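Local coordinates for acyl-CoA thioesterase II (Mycobacterium avium subsp. paratuberculosis, PDB 4R9Z), which probably hydrolyses fatty acyl-CoA thioesters to free fatty acids and coenzyme A, at residues P127-P132 with P175-P180; D186-T191 with H227-L232; E205-A210 with Q269-P274. One frame throughout, in Å; residues are numbered along the deposited sequence.

Contact 1: residues P127-P132 with P175-P180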
loop_
_atom_site.group_PDB
_atom_site.type_symbol
_atom_site.label_atom_id
_atom_site.label_comp_id
_atom_site.label_asym_id
_atom_site.label_seq_id
_atom_site.Cartn_x
_atom_site.Cartn_y
_atom_site.Cartn_z
ATOM N N PRO B 127 -11.162 14.674 13.098
ATOM C CA PRO B 127 -12.513 15.237 13.020
ATOM C C PRO B 127 -13.180 15.335 14.388
ATOM O O PRO B 127 -13.049 14.411 15.195
ATOM C CB PRO B 127 -13.259 14.235 12.132
ATOM C CG PRO B 127 -12.197 13.557 11.342
ATOM C CD PRO B 127 -11.002 13.486 12.243
ATOM N N GLU B 128 -13.878 16.435 14.648
ATOM C CA GLU B 128 -14.656 16.546 15.875
ATOM C C GLU B 128 -15.786 15.531 15.888
ATOM O O GLU B 128 -16.490 15.355 14.894
ATOM C CB GLU B 128 -15.214 17.951 16.056
ATOM C CG GLU B 128 -14.159 19.030 16.107
ATOM C CD GLU B 128 -14.765 20.410 16.212
ATOM O OE1 GLU B 128 -15.990 20.493 16.447
ATOM O OE2 GLU B 128 -14.024 21.406 16.068
ATOM N N ALA B 129 -15.961 14.869 17.023
ATOM C CA ALA B 129 -17.006 13.866 17.160
ATOM C C ALA B 129 -17.485 13.784 18.604
ATOM O O ALA B 129 -16.750 14.149 19.521
ATOM C CB ALA B 129 -16.498 12.517 16.687
ATOM N N PRO B 130 -18.727 13.318 18.814
ATOM C CA PRO B 130 -19.127 13.105 20.205
ATOM C C PRO B 130 -18.250 12.042 20.849
ATOM O O PRO B 130 -17.921 11.026 20.235
ATOM C CB PRO B 130 -20.578 12.634 20.089
ATOM C CG PRO B 130 -20.660 12.034 18.721
ATOM C CD PRO B 130 -19.778 12.900 17.871
ATOM N N SER B 131 -17.887 12.303 22.095
ATOM C CA SER B 131 -17.066 11.417 22.891
ATOM C C SER B 131 -17.766 10.058 23.025
ATOM O O SER B 131 -18.995 9.989 22.967
ATOM C CB SER B 131 -16.793 12.089 24.232
ATOM O OG SER B 131 -15.939 13.208 24.033
ATOM N N PRO B 132 -16.989 8.974 23.189
ATOM C CA PRO B 132 -17.530 7.608 23.250
ATOM C C PRO B 132 -18.558 7.365 24.359
ATOM O O PRO B 132 -19.335 6.424 24.210
ATOM C CB PRO B 132 -16.283 6.752 23.478
ATOM C CG PRO B 132 -15.289 7.691 24.085
ATOM C CD PRO B 132 -15.531 8.987 23.388
ATOM N N PRO B 175 -17.071 6.575 10.524
ATOM C CA PRO B 175 -16.037 6.635 11.563
ATOM C C PRO B 175 -16.507 6.007 12.869
ATOM O O PRO B 175 -17.705 6.008 13.152
ATOM C CB PRO B 175 -15.793 8.137 11.721
ATOM C CG PRO B 175 -17.102 8.747 11.355
ATOM C CD PRO B 175 -17.601 7.913 10.209
ATOM N N MET B 176 -15.574 5.474 13.652
ATOM C CA MET B 176 -15.938 4.759 14.867
ATOM C C MET B 176 -14.958 5.023 16.005
ATOM O O MET B 176 -13.799 5.381 15.778
ATOM C CB MET B 176 -15.996 3.258 14.600
ATOM C CG MET B 176 -14.624 2.630 14.434
ATOM S SD MET B 176 -14.667 0.931 13.844
ATOM C CE MET B 176 -15.774 0.170 15.015
ATOM N N TRP B 177 -15.439 4.846 17.231
ATOM C CA TRP B 177 -14.559 4.793 18.386
ATOM C C TRP B 177 -14.297 3.331 18.681
ATOM O O TRP B 177 -15.208 2.512 18.606
ATOM C CB TRP B 177 -15.177 5.457 19.615
ATOM C CG TRP B 177 -15.246 6.945 19.571
ATOM C CD1 TRP B 177 -16.364 7.709 19.411
ATOM C CD2 TRP B 177 -14.149 7.855 19.684
ATOM N NE1 TRP B 177 -16.032 9.041 19.429
ATOM C CE2 TRP B 177 -14.676 9.157 19.592
ATOM C CE3 TRP B 177 -12.771 7.695 19.859
ATOM C CZ2 TRP B 177 -13.876 10.292 19.664
ATOM C CZ3 TRP B 177 -11.978 8.823 19.932
ATOM C CH2 TRP B 177 -12.533 10.103 19.839
ATOM N N TRP B 178 -13.063 2.995 19.023
ATOM C CA TRP B 178 -12.771 1.628 19.418
ATOM C C TRP B 178 -11.675 1.598 20.471
ATOM O O TRP B 178 -10.821 2.492 20.537
ATOM C CB TRP B 178 -12.367 0.781 18.206
ATOM C CG TRP B 178 -10.933 0.936 17.825
ATOM C CD1 TRP B 178 -10.380 1.939 17.080
ATOM C CD2 TRP B 178 -9.858 0.064 18.188
ATOM N NE1 TRP B 178 -9.027 1.738 16.952
ATOM C CE2 TRP B 178 -8.682 0.595 17.625
ATOM C CE3 TRP B 178 -9.779 -1.118 18.933
ATOM C CZ2 TRP B 178 -7.438 -0.015 17.784
ATOM C CZ3 TRP B 178 -8.548 -1.721 19.089
ATOM C CH2 TRP B 178 -7.392 -1.168 18.517
ATOM N N ARG B 179 -11.731 0.574 21.311
ATOM C CA ARG B 179 -10.651 0.273 22.231
ATOM C C ARG B 179 -10.644 -1.228 22.473
ATOM O O ARG B 179 -11.671 -1.885 22.299
ATOM C CB ARG B 179 -10.821 1.042 23.542
ATOM C CG ARG B 179 -11.991 0.563 24.388
ATOM C CD ARG B 179 -12.100 1.365 25.674
ATOM N NE ARG B 179 -13.278 0.995 26.452
ATOM C CZ ARG B 179 -13.528 1.432 27.681
ATOM N NH1 ARG B 179 -12.680 2.261 28.275
ATOM N NH2 ARG B 179 -14.625 1.043 28.315
ATOM N N PRO B 180 -9.488 -1.780 22.866
ATOM C CA PRO B 180 -9.477 -3.214 23.172
ATOM C C PRO B 180 -10.260 -3.498 24.450
ATOM O O PRO B 180 -10.202 -2.707 25.395
ATOM C CB PRO B 180 -7.987 -3.537 23.341
ATOM C CG PRO B 180 -7.256 -2.389 22.710
ATOM C CD PRO B 180 -8.138 -1.193 22.849
#
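Pro132 lies over one face of the Trp177 indole, while the carbonyl of Pro130, two residues earlier, accepts the indole N-H near the ring edge. Over the five-membered ring, Pro132 CD sits 4.0 Å from the centroid and 12° off the ring normal, a clear CH-pi contact. The other end of the proline ring also reaches the indole, with Pro132 CB 4.0 Å from Trp177 CG, so two separate carbons bear on the same face. The side chains run at a slant to one another, Pro132 crossing the pyrrole half.

At the edge, Trp177 NE1 donates to Pro130 O over 2.9 Å. The bond is somewhat bent, with an N-H...O angle of 147°; the oxygen lies off the indole plane, and the donor is tilted from the carbonyl plane. With CG anti to its carbonyl carbon (chi1 -73°), the Trp177 side chain leaves the strand toward 127-132, and this brings both NE1 and the ring face to the same short run of loop. Ala129 CB, 4.5 Å from Trp177 NE1, adds a looser touch beside the bond.

A polar N-H on a buried tryptophan thus finds its acceptor in a loop carbonyl. Phe237 meets the indole edge-to-face, and Pro132 also touches Arg259. The strand itself is held through backbone bonds, Trp177 pairing with Arg162 and Trp178 with Leu236.

The segment 127-132 belongs to the long connection between strands 121-122 and 159-163, and here it is pinned onto strand 176-180. The arrangement is a proline-aromatic CH-pi contact joined to an indole-to-carbonyl bond, fastening that connection to a strand of the C-terminal half of the double hot-dog fold.

Contact 2: residues D186-T191 with H227-L232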
loop_
_atom_site.group_PDB
_atom_site.type_symbol
_atom_site.label_atom_id
_atom_site.label_comp_id
_atom_site.label_asym_id
_atom_site.label_seq_id
_atom_site.Cartn_x
_atom_site.Cartn_y
_atom_site.Cartn_z
ATOM N N ASP B 186 1.411 -3.139 26.708
ATOM C CA ASP B 186 2.165 -1.903 26.464
ATOM C C ASP B 186 3.472 -2.253 25.754
ATOM O O ASP B 186 4.522 -1.656 25.995
ATOM C CB ASP B 186 2.428 -1.123 27.762
ATOM C CG ASP B 186 2.964 0.282 27.505
ATOM O OD1 ASP B 186 2.172 1.155 27.091
ATOM O OD2 ASP B 186 4.174 0.514 27.723
ATOM N N ASP B 187 3.395 -3.268 24.904
ATOM C CA ASP B 187 4.464 -3.582 23.972
ATOM C C ASP B 187 4.209 -2.803 22.683
ATOM O O ASP B 187 3.244 -3.083 21.973
ATOM C CB ASP B 187 4.510 -5.094 23.721
ATOM C CG ASP B 187 5.700 -5.527 22.885
ATOM O OD1 ASP B 187 6.356 -4.671 22.252
ATOM O OD2 ASP B 187 5.973 -6.746 22.855
ATOM N N PRO B 188 5.081 -1.830 22.379
ATOM C CA PRO B 188 5.012 -0.992 21.175
ATOM C C PRO B 188 4.764 -1.798 19.904
ATOM O O PRO B 188 3.929 -1.419 19.085
ATOM C CB PRO B 188 6.390 -0.334 21.131
ATOM C CG PRO B 188 6.823 -0.280 22.543
ATOM C CD PRO B 188 6.243 -1.491 23.219
ATOM N N VAL B 189 5.495 -2.899 19.753
ATOM C CA VAL B 189 5.359 -3.777 18.595
ATOM C C VAL B 189 4.039 -4.559 18.618
ATOM O O VAL B 189 3.375 -4.696 17.589
ATOM C CB VAL B 189 6.557 -4.752 18.502
ATOM C CG1 VAL B 189 6.270 -5.881 17.530
ATOM C CG2 VAL B 189 7.816 -4.002 18.103
ATOM N N LEU B 190 3.665 -5.082 19.783
ATOM C CA LEU B 190 2.388 -5.779 19.918
ATOM C C LEU B 190 1.230 -4.832 19.635
ATOM O O LEU B 190 0.241 -5.213 19.016
ATOM C CB LEU B 190 2.238 -6.393 21.311
ATOM C CG LEU B 190 0.960 -7.199 21.563
ATOM C CD1 LEU B 190 0.742 -8.218 20.459
ATOM C CD2 LEU B 190 1.022 -7.896 22.914
ATOM N N THR B 191 1.359 -3.599 20.110
ATOM C CA THR B 191 0.356 -2.564 19.892
ATOM C C THR B 191 0.178 -2.254 18.404
ATOM O O THR B 191 -0.943 -2.095 17.922
ATOM C CB THR B 191 0.725 -1.274 20.649
ATOM O OG1 THR B 191 0.715 -1.536 22.058
ATOM C CG2 THR B 191 -0.260 -0.167 20.345
ATOM N N HIS B 227 2.306 6.189 12.025
ATOM C CA HIS B 227 2.678 7.556 12.241
ATOM C C HIS B 227 3.191 7.761 13.644
ATOM O O HIS B 227 4.332 8.079 13.856
ATOM C CB HIS B 227 1.478 8.432 11.983
ATOM C CG HIS B 227 1.766 9.885 12.017
ATOM N ND1 HIS B 227 1.585 10.647 13.137
ATOM C CD2 HIS B 227 2.188 10.727 11.061
ATOM C CE1 HIS B 227 1.905 11.893 12.877
ATOM N NE2 HIS B 227 2.274 11.968 11.623
ATOM N N GLY B 228 2.324 7.558 14.603
ATOM C CA GLY B 228 2.635 7.812 15.967
ATOM C C GLY B 228 2.288 6.565 16.691
ATOM O O GLY B 228 1.691 5.703 16.136
ATOM N N ARG B 229 2.710 6.462 17.927
ATOM C CA ARG B 229 2.477 5.254 18.703
ATOM C C ARG B 229 1.087 5.240 19.330
ATOM O O ARG B 229 0.658 6.214 19.946
ATOM C CB ARG B 229 3.560 5.108 19.766
ATOM C CG ARG B 229 4.067 3.690 19.897
ATOM C CD ARG B 229 5.236 3.617 20.851
ATOM N NE ARG B 229 6.449 4.124 20.217
ATOM C CZ ARG B 229 7.660 4.055 20.757
ATOM N NH1 ARG B 229 7.826 3.488 21.946
ATOM N NH2 ARG B 229 8.707 4.543 20.103
ATOM N N ALA B 230 0.389 4.123 19.168
ATOM C CA ALA B 230 -0.993 4.007 19.612
ATOM C C ALA B 230 -1.121 3.899 21.125
ATOM O O ALA B 230 -0.337 3.210 21.781
ATOM C CB ALA B 230 -1.654 2.811 18.955
ATOM N N VAL B 231 -2.136 4.568 21.666
ATOM C CA VAL B 231 -2.443 4.477 23.087
ATOM C C VAL B 231 -3.697 3.636 23.267
ATOM O O VAL B 231 -4.811 4.129 23.100
ATOM C CB VAL B 231 -2.666 5.859 23.713
ATOM C CG1 VAL B 231 -3.068 5.711 25.162
ATOM C CG2 VAL B 231 -1.407 6.706 23.596
ATOM N N LEU B 232 -3.515 2.365 23.610
ATOM C CA LEU B 232 -4.636 1.436 23.711
ATOM C C LEU B 232 -5.265 1.414 25.097
ATOM O O LEU B 232 -6.075 0.540 25.399
ATOM C CB LEU B 232 -4.189 0.020 23.346
ATOM C CG LEU B 232 -3.635 -0.229 21.944
ATOM C CD1 LEU B 232 -3.215 -1.681 21.819
ATOM C CD2 LEU B 232 -4.672 0.121 20.887
#
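The Thr191 methyl CG2 meets two residues of 227-232: Ala230 CB at 3.6 Å and, at the same separation of 3.6 Å, Leu232 CD1. Thr191 and Leu232 reach toward each other tip to tip, with the leucine branch also passing 3.9 Å from Thr191 OG1. The threonine rotamer sorts the two branches: OG1 lies beside the backbone N (chi1 -64°), where it can bond along the helix, which puts CG2 anti to that N and turned to the loop. Van der Waals contact continues at the first turn, where Pro188 and Arg229 run side by side in the same direction. The apolar part is Pro188 CB, 4.1 Å from Arg229 CD, while Pro188 CG comes 3.9 Å from Arg229 NH1.

These contacts join the start of helix 188-201 to the loop between strands 218-226 and 236-246. The helix belongs to the C-terminal half of the double hot-dog fold, in which a long helix is wrapped by a curved antiparallel sheet; near its start, Val189 packs on Leu48 and Ser51 of helix 39-52. Further along the same helix, Ala230 touches Val195 and Leu232 touches Leu194.

No hydrogen bond crosses between the segments; those of 186-191 shape the helix start. Asp187 is the N-cap: its OD1 accepts from Val189 N at 3.2 Å, approached from above the carboxylate plane. The Asp187 carbonyl oxygen is gripped twice by Thr191, through the backbone N at 2.7 Å and through OG1 at 3.0 Å, the hydroxyl lying well above the carbonyl plane. On the loop side, Asn258 OD1 accepts from Val231 N, and Asn258 ND2 donates to Arg229 O.

The charged interaction points elsewhere: Arg229 NH2 forms a salt bridge with Glu58 OE2.

Contact 3: residues E205-A210 with Q269-P274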
loop_
_atom_site.group_PDB
_atom_site.type_symbol
_atom_site.label_atom_id
_atom_site.label_comp_id
_atom_site.label_asym_id
_atom_site.label_seq_id
_atom_site.Cartn_x
_atom_site.Cartn_y
_atom_site.Cartn_z
ATOM N N GLU B 205 -16.996 -2.735 6.156
ATOM C CA GLU B 205 -18.346 -2.214 6.193
ATOM C C GLU B 205 -18.555 -1.035 5.304
ATOM O O GLU B 205 -19.581 -0.999 4.660
ATOM C CB GLU B 205 -18.864 -1.953 7.623
ATOM C CG GLU B 205 -19.878 -0.801 7.821
ATOM C CD GLU B 205 -21.258 -0.960 7.165
ATOM O OE1 GLU B 205 -21.598 -2.015 6.645
ATOM O OE2 GLU B 205 -22.043 -0.009 7.204
ATOM N N PRO B 206 -17.548 -0.059 5.269
ATOM C CA PRO B 206 -17.870 1.044 4.353
ATOM C C PRO B 206 -18.097 0.566 2.920
ATOM O O PRO B 206 -18.960 1.062 2.252
ATOM C CB PRO B 206 -16.681 1.982 4.443
ATOM C CG PRO B 206 -15.619 1.231 5.041
ATOM C CD PRO B 206 -16.264 0.351 6.004
ATOM N N ALA B 207 -17.313 -0.375 2.449
ATOM C CA ALA B 207 -17.482 -0.953 1.135
ATOM C C ALA B 207 -18.739 -1.743 0.962
ATOM O O ALA B 207 -19.360 -1.689 -0.056
ATOM C CB ALA B 207 -16.286 -1.807 0.803
ATOM N N PHE B 208 -19.083 -2.511 1.962
ATOM C CA PHE B 208 -20.315 -3.227 1.966
ATOM C C PHE B 208 -21.480 -2.272 1.949
ATOM O O PHE B 208 -22.476 -2.491 1.328
ATOM C CB PHE B 208 -20.396 -4.105 3.187
ATOM C CG PHE B 208 -21.488 -5.106 3.124
ATOM C CD1 PHE B 208 -21.510 -6.048 2.132
ATOM C CD2 PHE B 208 -22.504 -5.098 4.040
ATOM C CE1 PHE B 208 -22.529 -6.970 2.061
ATOM C CE2 PHE B 208 -23.514 -6.024 3.982
ATOM C CZ PHE B 208 -23.531 -6.958 2.993
ATOM N N ALA B 209 -21.358 -1.202 2.678
ATOM C CA ALA B 209 -22.403 -0.181 2.659
ATOM C C ALA B 209 -22.581 0.452 1.278
ATOM O O ALA B 209 -23.700 0.564 0.779
ATOM C CB ALA B 209 -22.109 0.895 3.695
ATOM N N ALA B 210 -21.478 0.884 0.674
ATOM C CA ALA B 210 -21.520 1.550 -0.628
ATOM C C ALA B 210 -22.195 0.726 -1.725
ATOM O O ALA B 210 -22.788 1.280 -2.644
ATOM C CB ALA B 210 -20.118 1.921 -1.062
ATOM N N GLN B 269 -7.178 -0.451 1.855
ATOM C CA GLN B 269 -7.536 -1.852 1.683
ATOM C C GLN B 269 -8.309 -2.090 0.390
ATOM O O GLN B 269 -9.235 -1.352 0.058
ATOM C CB GLN B 269 -8.363 -2.343 2.874
ATOM C CG GLN B 269 -8.745 -3.815 2.797
ATOM C CD GLN B 269 -9.575 -4.265 3.980
ATOM O OE1 GLN B 269 -10.663 -4.814 3.814
ATOM N NE2 GLN B 269 -9.068 -4.031 5.186
ATOM N N GLU B 270 -7.933 -3.143 -0.326
ATOM C CA GLU B 270 -8.630 -3.522 -1.543
ATOM C C GLU B 270 -9.302 -4.866 -1.312
ATOM O O GLU B 270 -8.688 -5.789 -0.773
ATOM C CB GLU B 270 -7.659 -3.580 -2.726
ATOM C CG GLU B 270 -8.303 -3.853 -4.079
ATOM C CD GLU B 270 -7.286 -3.872 -5.210
ATOM O OE1 GLU B 270 -6.203 -4.475 -5.029
ATOM O OE2 GLU B 270 -7.565 -3.280 -6.277
ATOM N N MET B 271 -10.571 -4.968 -1.690
ATOM C CA MET B 271 -11.304 -6.209 -1.481
ATOM C C MET B 271 -12.103 -6.631 -2.712
ATOM O O MET B 271 -12.538 -5.795 -3.506
ATOM C CB MET B 271 -12.229 -6.079 -0.269
ATOM C CG MET B 271 -13.368 -5.094 -0.433
ATOM S SD MET B 271 -13.948 -4.472 1.160
ATOM C CE MET B 271 -12.662 -3.291 1.558
ATOM N N TYR B 272 -12.278 -7.942 -2.852
ATOM C CA TYR B 272 -12.953 -8.553 -3.994
ATOM C C TYR B 272 -14.413 -8.908 -3.701
ATOM O O TYR B 272 -14.717 -9.538 -2.686
ATOM C CB TYR B 272 -12.190 -9.805 -4.425
ATOM C CG TYR B 272 -12.823 -10.608 -5.543
ATOM C CD1 TYR B 272 -13.021 -10.054 -6.801
ATOM C CD2 TYR B 272 -13.188 -11.939 -5.346
ATOM C CE1 TYR B 272 -13.586 -10.799 -7.828
ATOM C CE2 TYR B 272 -13.751 -12.690 -6.364
ATOM C CZ TYR B 272 -13.949 -12.117 -7.602
ATOM O OH TYR B 272 -14.508 -12.859 -8.618
ATOM N N PHE B 273 -15.312 -8.461 -4.575
ATOM C CA PHE B 273 -16.720 -8.862 -4.528
ATOM C C PHE B 273 -17.115 -9.710 -5.734
ATOM O O PHE B 273 -17.274 -9.183 -6.837
ATOM C CB PHE B 273 -17.634 -7.643 -4.455
ATOM C CG PHE B 273 -17.625 -6.956 -3.126
ATOM C CD1 PHE B 273 -16.712 -5.947 -2.856
ATOM C CD2 PHE B 273 -18.539 -7.310 -2.146
ATOM C CE1 PHE B 273 -16.706 -5.309 -1.630
ATOM C CE2 PHE B 273 -18.544 -6.672 -0.922
ATOM C CZ PHE B 273 -17.624 -5.674 -0.659
ATOM N N PRO B 274 -17.285 -11.025 -5.529
ATOM C CA PRO B 274 -17.706 -11.919 -6.614
ATOM C C PRO B 274 -19.079 -11.549 -7.164
ATOM O O PRO B 274 -20.013 -11.355 -6.386
ATOM C CB PRO B 274 -17.760 -13.295 -5.940
ATOM C CG PRO B 274 -16.909 -13.175 -4.726
ATOM C CD PRO B 274 -17.010 -11.751 -4.278
#
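A helical bond from Ala209 N to Glu205 O, 2.7 Å long, braces the turn carrying Ala207, which meets Met271 and Phe273, and Phe208, which meets Phe273. No hydrogen bond crosses between the two segments; side chains make the contact. Ala207 CB meets Met271 SD at 3.6 Å, with the methyl CE of the same methionine a little farther off. Met271 places CG between its backbone N and carbonyl carbon (chi1 67°), and the chain then bends at the sulfur, so SD and CE both come against the single alanine methyl.

Helix 204-211 is thereby laid against strand 263-272 in the C-terminal half of the double hot-dog fold, with Ala207 also on Ser242 of strand 236-246.

Just past the strand, Phe273 offers its ring edge to the helix. Its CE1 lies 4.3 Å from Ala207 CB, and its CE2 the same 4.3 Å from Phe208 CD1. The two phenyl rings approach rim to rim, without stacking.

Strand neighbours turn elsewhere: Glu270 OE1 is hydrogen-bonded to Ser61 OG of the second subunit, and the Tyr272 ring meets Phe89 of that subunit edge-to-face.

Contacts 1 and 2 touch directly, although their centres lie 18 Å apart: Leu232 CD2 rests 3.8 Å from Trp178 CH2, and Leu232 O lies 3.7 Å from Pro180 CD. Strand 176-180 also leads along the chain into helix 188-201, whose start supplies one side of contact 2. Contact 3 is separate, its nearest atoms about 8 Å from contact 1 and about 15 Å from contact 2. It lies on the opposite side of the chain's centre from contact 2, 27 Å between centres, yet helices 188-201 and 204-211 are consecutive. Only contact 3 has several residues within reach of the second subunit; in contact 2, His227 alone comes that close.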